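PDB 6AGQ: acetyl xylan esterase from Paenibacillus sp. R4, which probably hydrolyses acetyl ester groups on xylan and related acetylated sugars, as a cold-active carbohydrate esterase of the alpha/beta-hydrolase clan. Local coordinates for residues A[61-65]-A[159-164]; A[71-75]-A[99-105]; A[138-143]-A[228-232]; A[212-217]-A[280-285]. All coordinates share one frame; numbering follows the deposited sequence.

Interaction 1 of 4, residues A[61-65]-A[159-164]; sequences VYDGA and LDCIRA
The phenol ring of Tyr62 carries the backbone O of Arg163 over one face, 4.0 Å above the plane and offset toward the rim, while the carbonyl O of Asp160 lies at its edge. The guanidinium of Arg163 has Ala65 over the centre of one face and the Asp63 carbonyl at its edge. With the two planes 47° apart, Tyr62 and Arg163 do not stack; they meet instead through the ring's CE2, 3.7 Å from the aliphatic Arg163 CB. Tyr62 OH donates to Asp160 O at 2.8 Å. That oxygen already takes the helical bond from Ala164 N, and the two donors reach it from opposite faces of the carbonyl plane, so the hydroxyl joins the helix without breaking its ladder. Arg163 answers in the other direction. Its chain, bent at chi3 (78°), turns the guanidinium side-on to Asp63 O, which NE holds at 2.9 Å and NH2 at 2.8 Å, a fork on one oxygen that fixes the rotation of the group. Gly64 CA passes 3.5 Å from Asp160 OD1, whose carboxylate is bridged to Arg121 through OD2. The end of strand 55-63 is thereby fastened to helix 153-170, with strand 114-118 packed against Tyr62 and Ala164, strand 69-77 beside Tyr62 and Asp160, and Ser35 and Lys38 receiving Arg163 NH1.

Interaction 2 of 4, residues A[71-75]-A[99-105]; sequences HGWYV and RGYPNEL
Different first torsions bring Trp73 and Arg99 together: the indole CG stands beside its backbone N (chi1 -66°), whereas Arg99 CG sits between N and the carbonyl carbon (chi1 67°) and the chain then runs extended from CG to NE across the face of the indole. The guanidinium lies flat on the indole, planes 7° apart, with Arg99 CZ 4.1 Å from the centroid of the six-membered ring in a cation-pi contact. Nearer the backbone, Arg99 CD makes a CH-pi contact with the five-membered ring. Pro102 covers the opposite face, its CG 3.9 Å from the centroid of the six-membered ring, which leaves the indole sandwiched between cation and proline. The ring edge is used as well: Trp73 NE1 donates to Gly100 O at 2.8 Å, from above that carbonyl's plane. Arg99 NH1 binds Gly72 O at 3.1 Å, the acceptor lying in the guanidinium plane, and it also forms a salt bridge with Asp59; together these hold the cation flat against the tryptophan. Farther along, Val75 CG2 packs on Leu105 CD1 at 3.7 Å. The loop that follows strand 86-92 is in this way laid along strand 69-77 just ahead of helix 106-110, with strand 55-63 touching Pro102 and strand 114-118 touching Leu105.

Interaction 3 of 4, residues A[138-143]-A[228-232]; sequences IPGWMT and EIKNW
Glu228 reaches from helix 226-236 into the turn formed by residues 138-143. Its CB lies 3.9 Å from Ile138 CG2, and CG stays beside the same methyl, the two side chains running antiparallel to one another. Extended beyond CG (chi2 177°), the chain carries CD to 3.4 Å from Pro139 O. OE1 then accepts from Met142 N at 3.1 Å on the syn side of the carboxylate, 26° out of its plane, and a water molecule donates to the same oxygen. That water also donates to Ile138 O and accepts from Thr143 N, thus spanning the turn from within, while Ile138 N is bound to Thr143 OG1. OE2 passes Gly140 CA and is weakly hydrogen-bonded to Tyr95 OH. Around this polar core, Ile138 CG1 rests 3.6 Å from Glu228 O, and Thr143 CB is 3.9 Å from Trp232 CD1. Met142 CE approaches Ile229 CD1. Pro139 and Trp141 also pack against a neighbouring subunit. A buried carboxylate here supplies an acceptor to a loop that has no regular secondary structure; the donated bonds to OE1 would be expected to stabilise its negative charge.

Interaction 4 of 4, residues A[212-217]-A[280-285]; sequences CHFRRS and STCFAA
Ser280 OG receives the guanidinium of Arg216 through two nitrogens: NE binds it at 2.8 Å and nearly straight, with an N-H...O angle of 170°, and NH1 adds a weak bond at 3.4 Å. The hydroxyl oxygen lies at the edge of the guanidinium, close to its plane. Arg216 gets there with its chain extended from CG to NE, CG being anti to the backbone N (chi1 -174°). The same side chain lies over the imidazole of His213, Arg216 CB standing 3.6 Å above the ring's centre. Thr281 fills the middle of the contact. Its CG2 methyl faces three ways, 3.4 Å from Ser217 OG, 3.8 Å from His213 CB and more loosely toward Arg216 CB, while its OG1 turns back to Pro278 O, just ahead of its own helix. His213 CD2 meets Ala284 CB at 3.9 Å, and the ring's NE2 is bound to Tyr14. One residue before His213, Cys212 SG touches Ala285 CB at 3.9 Å. His213 occupies the N-cap position of helix 214-219, and its backbone N, like that of Phe214, is bound by Asp254. The start of this helix is thus seated on helix 279-286, with Met256 of helix 255-259 against His213 and Ala284, and Tyr226 of helix 226-236 against Ser217.

How the interactions relate
Interactions 1 and 2 both involve the antiparallel part of the sheet, on neighbouring strands 55-63 and 69-77, and touch where Val61 packs on His71. Interactions 3 and 4 lie among the helices and loops beyond, joined by Phe214, which packs against Met142 and Ile229. Interactions 1, 3 and 4 are buried; interaction 2 is only partly so and comes close to a second subunit, as interaction 3 does to others. Each uses a charged side chain differently: arginine on a strand-end carbonyl in interaction 1, stacked on indole in interaction 2 and on a hydroxyl in interaction 4, whereas interaction 3 relies on a carboxylate and water.

Interaction 1 of 4, residues A[61-65]-A[159-164]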
loop_
_atom_site.group_PDB
_atom_site.type_symbol
_atom_site.label_atom_id
_atom_site.label_comp_id
_atom_site.label_asym_id
_atom_site.label_seq_id
_atom_site.Cartn_x
_atom_site.Cartn_y
_atom_site.Cartn_z
ATOM N N VAL A 61 3.177 -17.861 -39.554
ATOM C CA VAL A 61 1.716 -17.789 -39.365
ATOM C C VAL A 61 1.100 -19.119 -39.811
ATOM O O VAL A 61 1.518 -19.699 -40.843
ATOM C CB VAL A 61 1.078 -16.529 -40.012
ATOM C CG1 VAL A 61 1.328 -16.434 -41.509
ATOM C CG2 VAL A 61 -0.413 -16.472 -39.717
ATOM N N TYR A 62 0.238 -19.682 -38.960
ATOM C CA TYR A 62 -0.619 -20.777 -39.366
ATOM C C TYR A 62 -2.059 -20.515 -38.961
ATOM O O TYR A 62 -2.319 -19.784 -38.044
ATOM C CB TYR A 62 -0.095 -22.160 -38.874
ATOM C CG TYR A 62 -0.043 -22.333 -37.370
ATOM C CD1 TYR A 62 1.095 -21.983 -36.636
ATOM C CD2 TYR A 62 -1.131 -22.848 -36.676
ATOM C CE1 TYR A 62 1.110 -22.094 -35.258
ATOM C CE2 TYR A 62 -1.120 -22.972 -35.311
ATOM C CZ TYR A 62 0.016 -22.627 -34.595
ATOM O OH TYR A 62 0.004 -22.752 -33.204
ATOM N N ASP A 63 -2.997 -21.150 -39.616
ATOM C CA ASP A 63 -4.441 -20.994 -39.245
ATOM C C ASP A 63 -4.816 -21.860 -38.021
ATOM O O ASP A 63 -4.438 -23.043 -37.928
ATOM C CB ASP A 63 -5.360 -21.423 -40.389
ATOM C CG ASP A 63 -5.394 -20.419 -41.558
ATOM O OD1 ASP A 63 -4.742 -19.349 -41.509
ATOM O OD2 ASP A 63 -6.112 -20.737 -42.531
ATOM N N GLY A 64 -5.590 -21.276 -37.107
ATOM C CA GLY A 64 -6.280 -22.052 -36.103
ATOM C C GLY A 64 -7.441 -22.800 -36.755
ATOM O O GLY A 64 -7.727 -22.633 -37.946
ATOM N N ALA A 65 -8.111 -23.595 -35.954
ATOM C CA ALA A 65 -9.218 -24.412 -36.417
ATOM C C ALA A 65 -10.372 -23.573 -36.935
ATOM O O ALA A 65 -10.991 -23.978 -37.905
ATOM C CB ALA A 65 -9.694 -25.338 -35.312
ATOM N N LEU A 159 -6.769 -25.942 -28.989
ATOM C CA LEU A 159 -6.603 -26.416 -30.377
ATOM C C LEU A 159 -5.465 -25.719 -31.126
ATOM O O LEU A 159 -4.761 -26.366 -31.903
ATOM C CB LEU A 159 -7.934 -26.222 -31.146
ATOM C CG LEU A 159 -9.072 -27.062 -30.620
ATOM C CD1 LEU A 159 -10.351 -26.740 -31.373
ATOM C CD2 LEU A 159 -8.819 -28.565 -30.676
ATOM N N ASP A 160 -5.334 -24.395 -30.989
ATOM C CA ASP A 160 -4.162 -23.659 -31.589
ATOM C C ASP A 160 -2.829 -24.258 -31.111
ATOM O O ASP A 160 -1.866 -24.360 -31.892
ATOM C CB ASP A 160 -4.135 -22.211 -31.205
ATOM C CG ASP A 160 -5.369 -21.426 -31.671
ATOM O OD1 ASP A 160 -6.049 -21.854 -32.648
ATOM O OD2 ASP A 160 -5.685 -20.361 -31.023
ATOM N N CYS A 161 -2.810 -24.680 -29.829
ATOM C CA CYS A 161 -1.640 -25.224 -29.165
ATOM C C CYS A 161 -1.292 -26.589 -29.663
ATOM O O CYS A 161 -0.130 -26.944 -29.612
ATOM C CB CYS A 161 -1.774 -25.217 -27.615
ATOM S SG CYS A 161 -1.803 -23.538 -26.900
ATOM N N ILE A 162 -2.300 -27.377 -30.051
ATOM C CA ILE A 162 -2.078 -28.694 -30.676
ATOM C C ILE A 162 -1.641 -28.501 -32.134
ATOM O O ILE A 162 -0.775 -29.231 -32.702
ATOM C CB ILE A 162 -3.378 -29.555 -30.585
ATOM C CG1 ILE A 162 -3.524 -30.122 -29.148
ATOM C CG2 ILE A 162 -3.428 -30.686 -31.644
ATOM C CD1 ILE A 162 -4.951 -30.604 -28.861
ATOM N N ARG A 163 -2.243 -27.501 -32.760
ATOM C CA ARG A 163 -1.834 -27.156 -34.107
ATOM C C ARG A 163 -0.389 -26.611 -34.194
ATOM O O ARG A 163 0.239 -26.787 -35.245
ATOM C CB ARG A 163 -2.872 -26.225 -34.732
ATOM C CG ARG A 163 -4.166 -26.965 -34.982
ATOM C CD ARG A 163 -5.325 -26.028 -35.203
ATOM N NE ARG A 163 -5.308 -25.472 -36.555
ATOM C CZ ARG A 163 -5.708 -26.086 -37.659
ATOM N NH1 ARG A 163 -6.211 -27.342 -37.638
ATOM N NH2 ARG A 163 -5.631 -25.410 -38.807
ATOM N N ALA A 164 0.155 -26.020 -33.128
ATOM C CA ALA A 164 1.599 -25.770 -33.052
ATOM C C ALA A 164 2.445 -27.061 -33.132
ATOM O O ALA A 164 3.520 -27.084 -33.683
ATOM C CB ALA A 164 1.944 -24.991 -31.797
#

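Interaction 2 of 4, residues A[71-75]-A[99-105]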
loop_
_atom_site.group_PDB
_atom_site.type_symbol
_atom_site.label_atom_id
_atom_site.label_comp_id
_atom_site.label_asym_id
_atom_site.label_seq_id
_atom_site.Cartn_x
_atom_site.Cartn_y
_atom_site.Cartn_z
ATOM N N HIS A 71 0.297 -16.187 -35.079
ATOM C CA HIS A 71 1.691 -15.807 -35.332
ATOM C C HIS A 71 2.720 -16.405 -34.378
ATOM O O HIS A 71 2.461 -16.713 -33.208
ATOM C CB HIS A 71 1.840 -14.300 -35.337
ATOM C CG HIS A 71 0.989 -13.643 -36.355
ATOM N ND1 HIS A 71 -0.360 -13.440 -36.156
ATOM C CD2 HIS A 71 1.256 -13.230 -37.613
ATOM C CE1 HIS A 71 -0.879 -12.881 -37.232
ATOM N NE2 HIS A 71 0.073 -12.761 -38.135
ATOM N N GLY A 72 3.898 -16.610 -34.897
ATOM C CA GLY A 72 4.980 -17.113 -34.096
ATOM C C GLY A 72 6.362 -16.827 -34.644
ATOM O O GLY A 72 6.558 -16.098 -35.666
ATOM N N TRP A 73 7.323 -17.378 -33.910
ATOM C CA TRP A 73 8.705 -17.305 -34.268
ATOM C C TRP A 73 9.196 -18.735 -34.229
ATOM O O TRP A 73 8.996 -19.384 -33.249
ATOM C CB TRP A 73 9.539 -16.484 -33.281
ATOM C CG TRP A 73 9.291 -15.026 -33.140
ATOM C CD1 TRP A 73 8.952 -14.396 -32.016
ATOM C CD2 TRP A 73 9.482 -14.009 -34.140
ATOM N NE1 TRP A 73 8.892 -13.045 -32.226
ATOM C CE2 TRP A 73 9.191 -12.776 -33.532
ATOM C CE3 TRP A 73 9.840 -14.028 -35.481
ATOM C CZ2 TRP A 73 9.231 -11.528 -34.236
ATOM C CZ3 TRP A 73 9.916 -12.792 -36.186
ATOM C CH2 TRP A 73 9.596 -11.566 -35.546
ATOM N N TYR A 74 9.882 -19.162 -35.282
ATOM C CA TYR A 74 10.461 -20.492 -35.401
ATOM C C TYR A 74 11.953 -20.263 -35.617
ATOM O O TYR A 74 12.334 -19.470 -36.448
ATOM C CB TYR A 74 9.873 -21.238 -36.604
ATOM C CG TYR A 74 10.506 -22.596 -36.877
ATOM C CD1 TYR A 74 10.379 -23.631 -35.943
ATOM C CD2 TYR A 74 11.128 -22.869 -38.069
ATOM C CE1 TYR A 74 10.919 -24.873 -36.141
ATOM C CE2 TYR A 74 11.690 -24.143 -38.307
ATOM C CZ TYR A 74 11.586 -25.132 -37.328
ATOM O OH TYR A 74 12.120 -26.385 -37.508
ATOM N N VAL A 75 12.767 -20.894 -34.812
ATOM C CA VAL A 75 14.214 -20.655 -34.741
ATOM C C VAL A 75 14.916 -22.010 -34.839
ATOM O O VAL A 75 14.505 -23.018 -34.156
ATOM C CB VAL A 75 14.596 -19.942 -33.411
ATOM C CG1 VAL A 75 16.061 -19.753 -33.312
ATOM C CG2 VAL A 75 13.936 -18.566 -33.294
ATOM N N ARG A 99 4.346 -13.933 -28.310
ATOM C CA ARG A 99 5.436 -14.764 -28.810
ATOM C C ARG A 99 6.830 -14.240 -28.458
ATOM O O ARG A 99 7.829 -14.939 -28.663
ATOM C CB ARG A 99 5.263 -14.888 -30.317
ATOM C CG ARG A 99 5.456 -13.579 -31.101
ATOM C CD ARG A 99 5.412 -13.771 -32.630
ATOM N NE ARG A 99 5.223 -12.480 -33.277
ATOM C CZ ARG A 99 5.502 -12.172 -34.541
ATOM N NH1 ARG A 99 5.968 -13.073 -35.415
ATOM N NH2 ARG A 99 5.310 -10.917 -34.936
ATOM N N GLY A 100 6.888 -13.008 -27.944
ATOM C CA GLY A 100 8.134 -12.363 -27.517
ATOM C C GLY A 100 9.127 -12.054 -28.638
ATOM O O GLY A 100 8.743 -11.700 -29.765
ATOM N N TYR A 101 10.413 -12.287 -28.369
ATOM C CA TYR A 101 11.445 -11.859 -29.302
ATOM C C TYR A 101 12.269 -13.078 -29.595
ATOM O O TYR A 101 12.417 -13.926 -28.723
ATOM C CB TYR A 101 12.287 -10.688 -28.696
ATOM C CG TYR A 101 11.449 -9.489 -28.285
ATOM C CD1 TYR A 101 10.838 -9.417 -27.009
ATOM C CD2 TYR A 101 11.254 -8.421 -29.169
ATOM C CE1 TYR A 101 10.051 -8.324 -26.645
ATOM C CE2 TYR A 101 10.477 -7.316 -28.811
ATOM C CZ TYR A 101 9.886 -7.267 -27.559
ATOM O OH TYR A 101 9.122 -6.148 -27.243
ATOM N N PRO A 102 12.811 -13.179 -30.818
ATOM C CA PRO A 102 13.525 -14.409 -31.173
ATOM C C PRO A 102 14.778 -14.723 -30.343
ATOM O O PRO A 102 15.106 -15.900 -30.153
ATOM C CB PRO A 102 13.912 -14.185 -32.648
ATOM C CG PRO A 102 13.047 -13.054 -33.132
ATOM C CD PRO A 102 12.685 -12.241 -31.952
ATOM N N ASN A 103 15.474 -13.699 -29.826
ATOM C CA ASN A 103 16.682 -13.951 -28.976
ATOM C C ASN A 103 16.395 -14.813 -27.719
ATOM O O ASN A 103 17.290 -15.465 -27.210
ATOM C CB ASN A 103 17.350 -12.631 -28.524
ATOM C CG ASN A 103 16.429 -11.792 -27.648
ATOM O OD1 ASN A 103 15.498 -11.211 -28.138
ATOM N ND2 ASN A 103 16.647 -11.815 -26.356
ATOM N N GLU A 104 15.151 -14.825 -27.249
ATOM C CA GLU A 104 14.739 -15.685 -26.151
ATOM C C GLU A 104 14.647 -17.156 -26.490
ATOM O O GLU A 104 14.437 -17.972 -25.601
ATOM C CB GLU A 104 13.340 -15.278 -25.667
ATOM C CG GLU A 104 13.180 -13.843 -25.174
ATOM C CD GLU A 104 11.725 -13.572 -24.811
ATOM O OE1 GLU A 104 11.040 -14.550 -24.401
ATOM O OE2 GLU A 104 11.251 -12.412 -24.957
ATOM N N LEU A 105 14.733 -17.521 -27.758
ATOM C CA LEU A 105 14.794 -18.914 -28.159
ATOM C C LEU A 105 16.231 -19.375 -28.496
ATOM O O LEU A 105 16.455 -20.547 -28.767
ATOM C CB LEU A 105 13.887 -19.115 -29.361
ATOM C CG LEU A 105 12.431 -18.664 -29.176
ATOM C CD1 LEU A 105 11.601 -18.841 -30.451
ATOM C CD2 LEU A 105 11.805 -19.447 -28.026
#

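Interaction 3 of 4, residues A[138-143]-A[228-232]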
loop_
_atom_site.group_PDB
_atom_site.type_symbol
_atom_site.label_atom_id
_atom_site.label_comp_id
_atom_site.label_asym_id
_atom_site.label_seq_id
_atom_site.Cartn_x
_atom_site.Cartn_y
_atom_site.Cartn_z
ATOM N N ILE A 138 -15.829 -10.126 -18.227
ATOM C CA ILE A 138 -14.932 -9.368 -17.380
ATOM C C ILE A 138 -13.733 -9.012 -18.262
ATOM O O ILE A 138 -13.304 -9.856 -19.048
ATOM C CB ILE A 138 -14.469 -10.276 -16.205
ATOM C CG1 ILE A 138 -15.677 -10.783 -15.397
ATOM C CG2 ILE A 138 -13.467 -9.595 -15.277
ATOM C CD1 ILE A 138 -16.675 -9.745 -14.924
ATOM N N PRO A 139 -13.141 -7.801 -18.101
ATOM C CA PRO A 139 -11.943 -7.520 -18.910
ATOM C C PRO A 139 -10.915 -8.643 -18.806
ATOM O O PRO A 139 -10.675 -9.110 -17.718
ATOM C CB PRO A 139 -11.370 -6.237 -18.290
ATOM C CG PRO A 139 -12.535 -5.597 -17.581
ATOM C CD PRO A 139 -13.368 -6.760 -17.089
ATOM N N GLY A 140 -10.295 -9.016 -19.926
ATOM C CA GLY A 140 -9.525 -10.273 -20.051
ATOM C C GLY A 140 -10.234 -11.328 -20.882
ATOM O O GLY A 140 -11.126 -11.028 -21.652
ATOM N N TRP A 141 -9.865 -12.575 -20.707
ATOM C CA TRP A 141 -10.330 -13.671 -21.565
ATOM C C TRP A 141 -10.895 -14.861 -20.795
ATOM O O TRP A 141 -11.599 -15.650 -21.401
ATOM C CB TRP A 141 -9.161 -14.124 -22.503
ATOM C CG TRP A 141 -8.616 -12.975 -23.285
ATOM C CD1 TRP A 141 -9.170 -12.443 -24.387
ATOM C CD2 TRP A 141 -7.506 -12.146 -22.954
ATOM N NE1 TRP A 141 -8.440 -11.379 -24.814
ATOM C CE2 TRP A 141 -7.427 -11.159 -23.929
ATOM C CE3 TRP A 141 -6.565 -12.157 -21.943
ATOM C CZ2 TRP A 141 -6.444 -10.185 -23.925
ATOM C CZ3 TRP A 141 -5.603 -11.192 -21.925
ATOM C CH2 TRP A 141 -5.539 -10.213 -22.911
ATOM N N MET A 142 -10.676 -14.947 -19.485
ATOM C CA MET A 142 -11.090 -16.135 -18.662
ATOM C C MET A 142 -12.604 -16.401 -18.615
ATOM O O MET A 142 -13.020 -17.532 -18.263
ATOM C CB MET A 142 -10.731 -15.936 -17.172
ATOM C CG MET A 142 -9.277 -15.781 -16.797
ATOM S SD MET A 142 -8.293 -17.174 -17.358
ATOM C CE MET A 142 -8.894 -18.374 -16.159
ATOM N N THR A 143 -13.423 -15.376 -18.849
ATOM C CA THR A 143 -14.907 -15.501 -18.697
ATOM C C THR A 143 -15.678 -15.533 -20.033
ATOM O O THR A 143 -16.887 -15.654 -20.066
ATOM C CB THR A 143 -15.444 -14.389 -17.804
ATOM O OG1 THR A 143 -15.276 -13.145 -18.480
ATOM C CG2 THR A 143 -14.671 -14.312 -16.525
ATOM N N GLU A 228 -10.860 -12.832 -12.210
ATOM C CA GLU A 228 -11.908 -12.605 -13.225
ATOM C C GLU A 228 -13.081 -13.570 -12.984
ATOM O O GLU A 228 -14.218 -13.223 -13.173
ATOM C CB GLU A 228 -11.350 -12.833 -14.638
ATOM C CG GLU A 228 -10.267 -11.845 -15.077
ATOM C CD GLU A 228 -9.683 -12.149 -16.482
ATOM O OE1 GLU A 228 -10.402 -12.662 -17.350
ATOM O OE2 GLU A 228 -8.490 -11.849 -16.749
ATOM N N ILE A 229 -12.804 -14.777 -12.534
ATOM C CA ILE A 229 -13.908 -15.720 -12.245
ATOM C C ILE A 229 -14.735 -15.239 -11.062
ATOM O O ILE A 229 -15.958 -15.299 -11.099
ATOM C CB ILE A 229 -13.356 -17.111 -12.022
ATOM C CG1 ILE A 229 -12.807 -17.673 -13.344
ATOM C CG2 ILE A 229 -14.434 -18.028 -11.594
ATOM C CD1 ILE A 229 -11.856 -18.806 -13.127
ATOM N N LYS A 230 -14.076 -14.740 -10.022
ATOM C CA LYS A 230 -14.768 -14.184 -8.877
ATOM C C LYS A 230 -15.569 -12.945 -9.352
ATOM O O LYS A 230 -16.754 -12.784 -9.021
ATOM C CB LYS A 230 -13.741 -13.872 -7.744
ATOM C CG LYS A 230 -14.315 -13.225 -6.491
ATOM C CD LYS A 230 -13.314 -12.331 -5.740
ATOM C CE LYS A 230 -13.195 -11.000 -6.449
ATOM N NZ LYS A 230 -12.192 -10.068 -5.871
ATOM N N ASN A 231 -14.957 -12.097 -10.185
ATOM C CA ASN A 231 -15.681 -10.907 -10.709
ATOM C C ASN A 231 -16.830 -11.288 -11.637
ATOM O O ASN A 231 -17.833 -10.692 -11.593
ATOM C CB ASN A 231 -14.703 -9.936 -11.326
ATOM C CG ASN A 231 -13.769 -9.352 -10.291
ATOM O OD1 ASN A 231 -13.932 -9.598 -9.116
ATOM N ND2 ASN A 231 -12.774 -8.640 -10.715
ATOM N N TRP A 232 -16.725 -12.376 -12.387
ATOM C CA TRP A 232 -17.921 -12.923 -13.073
ATOM C C TRP A 232 -19.097 -13.088 -12.106
ATOM O O TRP A 232 -20.170 -12.553 -12.362
ATOM C CB TRP A 232 -17.641 -14.251 -13.788
ATOM C CG TRP A 232 -18.718 -14.617 -14.724
ATOM C CD1 TRP A 232 -18.834 -14.200 -15.987
ATOM C CD2 TRP A 232 -19.891 -15.425 -14.455
ATOM N NE1 TRP A 232 -19.970 -14.686 -16.541
ATOM C CE2 TRP A 232 -20.628 -15.467 -15.628
ATOM C CE3 TRP A 232 -20.344 -16.151 -13.344
ATOM C CZ2 TRP A 232 -21.848 -16.157 -15.736
ATOM C CZ3 TRP A 232 -21.561 -16.829 -13.420
ATOM C CH2 TRP A 232 -22.307 -16.828 -14.631
HETATM O O HOH W 1 -12.738 -12.423 -18.637
HETATM O O HOH W 2 -18.834 -14.098 -19.529
#

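Interaction 4 of 4, residues A[212-217]-A[280-285]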
loop_
_atom_site.group_PDB
_atom_site.type_symbol
_atom_site.label_atom_id
_atom_site.label_comp_id
_atom_site.label_asym_id
_atom_site.label_seq_id
_atom_site.Cartn_x
_atom_site.Cartn_y
_atom_site.Cartn_z
ATOM N N CYS A 212 -5.252 -24.636 -13.323
ATOM C CA CYS A 212 -5.289 -25.904 -12.572
ATOM C C CYS A 212 -6.178 -25.714 -11.359
ATOM O O CYS A 212 -6.159 -24.672 -10.712
ATOM C CB CYS A 212 -3.904 -26.387 -12.099
ATOM S SG CYS A 212 -2.685 -26.747 -13.428
ATOM N N HIS A 213 -6.907 -26.779 -11.050
ATOM C CA HIS A 213 -7.764 -26.886 -9.916
ATOM C C HIS A 213 -8.610 -25.632 -9.696
ATOM O O HIS A 213 -8.503 -25.005 -8.638
ATOM C CB HIS A 213 -6.879 -27.286 -8.714
ATOM C CG HIS A 213 -7.635 -27.927 -7.598
ATOM N ND1 HIS A 213 -8.952 -28.325 -7.721
ATOM C CD2 HIS A 213 -7.253 -28.265 -6.343
ATOM C CE1 HIS A 213 -9.362 -28.850 -6.575
ATOM N NE2 HIS A 213 -8.354 -28.812 -5.720
ATOM N N PHE A 214 -9.394 -25.261 -10.728
ATOM C CA PHE A 214 -10.144 -23.977 -10.773
ATOM C C PHE A 214 -10.950 -23.563 -9.530
ATOM O O PHE A 214 -10.910 -22.413 -9.110
ATOM C CB PHE A 214 -11.090 -23.912 -11.962
ATOM C CG PHE A 214 -10.404 -23.627 -13.291
ATOM C CD1 PHE A 214 -9.904 -22.357 -13.578
ATOM C CD2 PHE A 214 -10.291 -24.621 -14.251
ATOM C CE1 PHE A 214 -9.301 -22.076 -14.789
ATOM C CE2 PHE A 214 -9.684 -24.361 -15.460
ATOM C CZ PHE A 214 -9.186 -23.080 -15.730
ATOM N N ARG A 215 -11.746 -24.460 -9.003
ATOM C CA ARG A 215 -12.618 -24.138 -7.900
ATOM C C ARG A 215 -11.820 -23.822 -6.620
ATOM O O ARG A 215 -12.194 -22.964 -5.854
ATOM C CB ARG A 215 -13.579 -25.282 -7.667
ATOM C CG ARG A 215 -14.702 -24.939 -6.691
ATOM C CD ARG A 215 -15.348 -26.222 -6.191
ATOM N NE ARG A 215 -16.292 -26.750 -7.173
ATOM C CZ ARG A 215 -17.555 -26.344 -7.292
ATOM N NH1 ARG A 215 -18.091 -25.376 -6.512
ATOM N NH2 ARG A 215 -18.291 -26.906 -8.217
ATOM N N ARG A 216 -10.680 -24.446 -6.439
ATOM C CA ARG A 216 -9.813 -24.104 -5.317
ATOM C C ARG A 216 -9.077 -22.763 -5.516
ATOM O O ARG A 216 -9.038 -21.934 -4.612
ATOM C CB ARG A 216 -8.852 -25.228 -5.003
ATOM C CG ARG A 216 -8.046 -24.955 -3.744
ATOM C CD ARG A 216 -7.108 -26.104 -3.409
ATOM N NE ARG A 216 -6.162 -25.670 -2.385
ATOM C CZ ARG A 216 -6.414 -25.620 -1.064
ATOM N NH1 ARG A 216 -5.481 -25.148 -0.244
ATOM N NH2 ARG A 216 -7.569 -26.031 -0.548
ATOM N N SER A 217 -8.478 -22.572 -6.677
ATOM C CA SER A 217 -7.870 -21.298 -7.032
ATOM C C SER A 217 -8.797 -20.157 -6.667
ATOM O O SER A 217 -8.405 -19.257 -5.930
ATOM C CB SER A 217 -7.580 -21.275 -8.495
ATOM O OG SER A 217 -6.676 -22.314 -8.818
ATOM N N SER A 280 -0.751 -25.371 -3.914
ATOM C CA SER A 280 -1.681 -26.521 -3.807
ATOM C C SER A 280 -2.343 -26.880 -5.113
ATOM O O SER A 280 -2.692 -28.049 -5.359
ATOM C CB SER A 280 -2.765 -26.288 -2.777
ATOM O OG SER A 280 -3.468 -25.067 -3.019
ATOM N N THR A 281 -2.528 -25.908 -5.975
ATOM C CA THR A 281 -3.161 -26.171 -7.275
ATOM C C THR A 281 -2.134 -26.785 -8.262
ATOM O O THR A 281 -2.462 -27.627 -9.080
ATOM C CB THR A 281 -3.871 -24.930 -7.854
ATOM O OG1 THR A 281 -2.944 -23.847 -8.119
ATOM C CG2 THR A 281 -4.990 -24.483 -6.891
ATOM N N CYS A 282 -0.885 -26.376 -8.128
ATOM C CA CYS A 282 0.219 -26.915 -8.905
ATOM C C CYS A 282 0.473 -28.355 -8.497
ATOM O O CYS A 282 0.552 -29.225 -9.379
ATOM C CB CYS A 282 1.439 -26.031 -8.749
ATOM S SG CYS A 282 1.197 -24.422 -9.560
ATOM N N PHE A 283 0.551 -28.610 -7.185
ATOM C CA PHE A 283 0.705 -29.964 -6.642
ATOM C C PHE A 283 -0.428 -30.921 -7.011
ATOM O O PHE A 283 -0.150 -32.084 -7.377
ATOM C CB PHE A 283 0.995 -29.980 -5.133
ATOM C CG PHE A 283 2.468 -30.015 -4.810
ATOM C CD1 PHE A 283 3.211 -31.142 -5.081
ATOM C CD2 PHE A 283 3.132 -28.889 -4.285
ATOM C CE1 PHE A 283 4.576 -31.167 -4.814
ATOM C CE2 PHE A 283 4.494 -28.908 -4.023
ATOM C CZ PHE A 283 5.213 -30.048 -4.285
ATOM N N ALA A 284 -1.662 -30.421 -7.028
ATOM C CA ALA A 284 -2.802 -31.194 -7.440
ATOM C C ALA A 284 -2.716 -31.786 -8.845
ATOM O O ALA A 284 -3.084 -32.966 -9.046
ATOM C CB ALA A 284 -4.061 -30.336 -7.322
ATOM N N ALA A 285 -2.315 -30.982 -9.835
ATOM C CA ALA A 285 -1.990 -31.533 -11.175
ATOM C C ALA A 285 -0.732 -32.464 -11.166
ATOM O O ALA A 285 -0.821 -33.602 -11.653
ATOM C CB ALA A 285 -1.829 -30.405 -12.235
#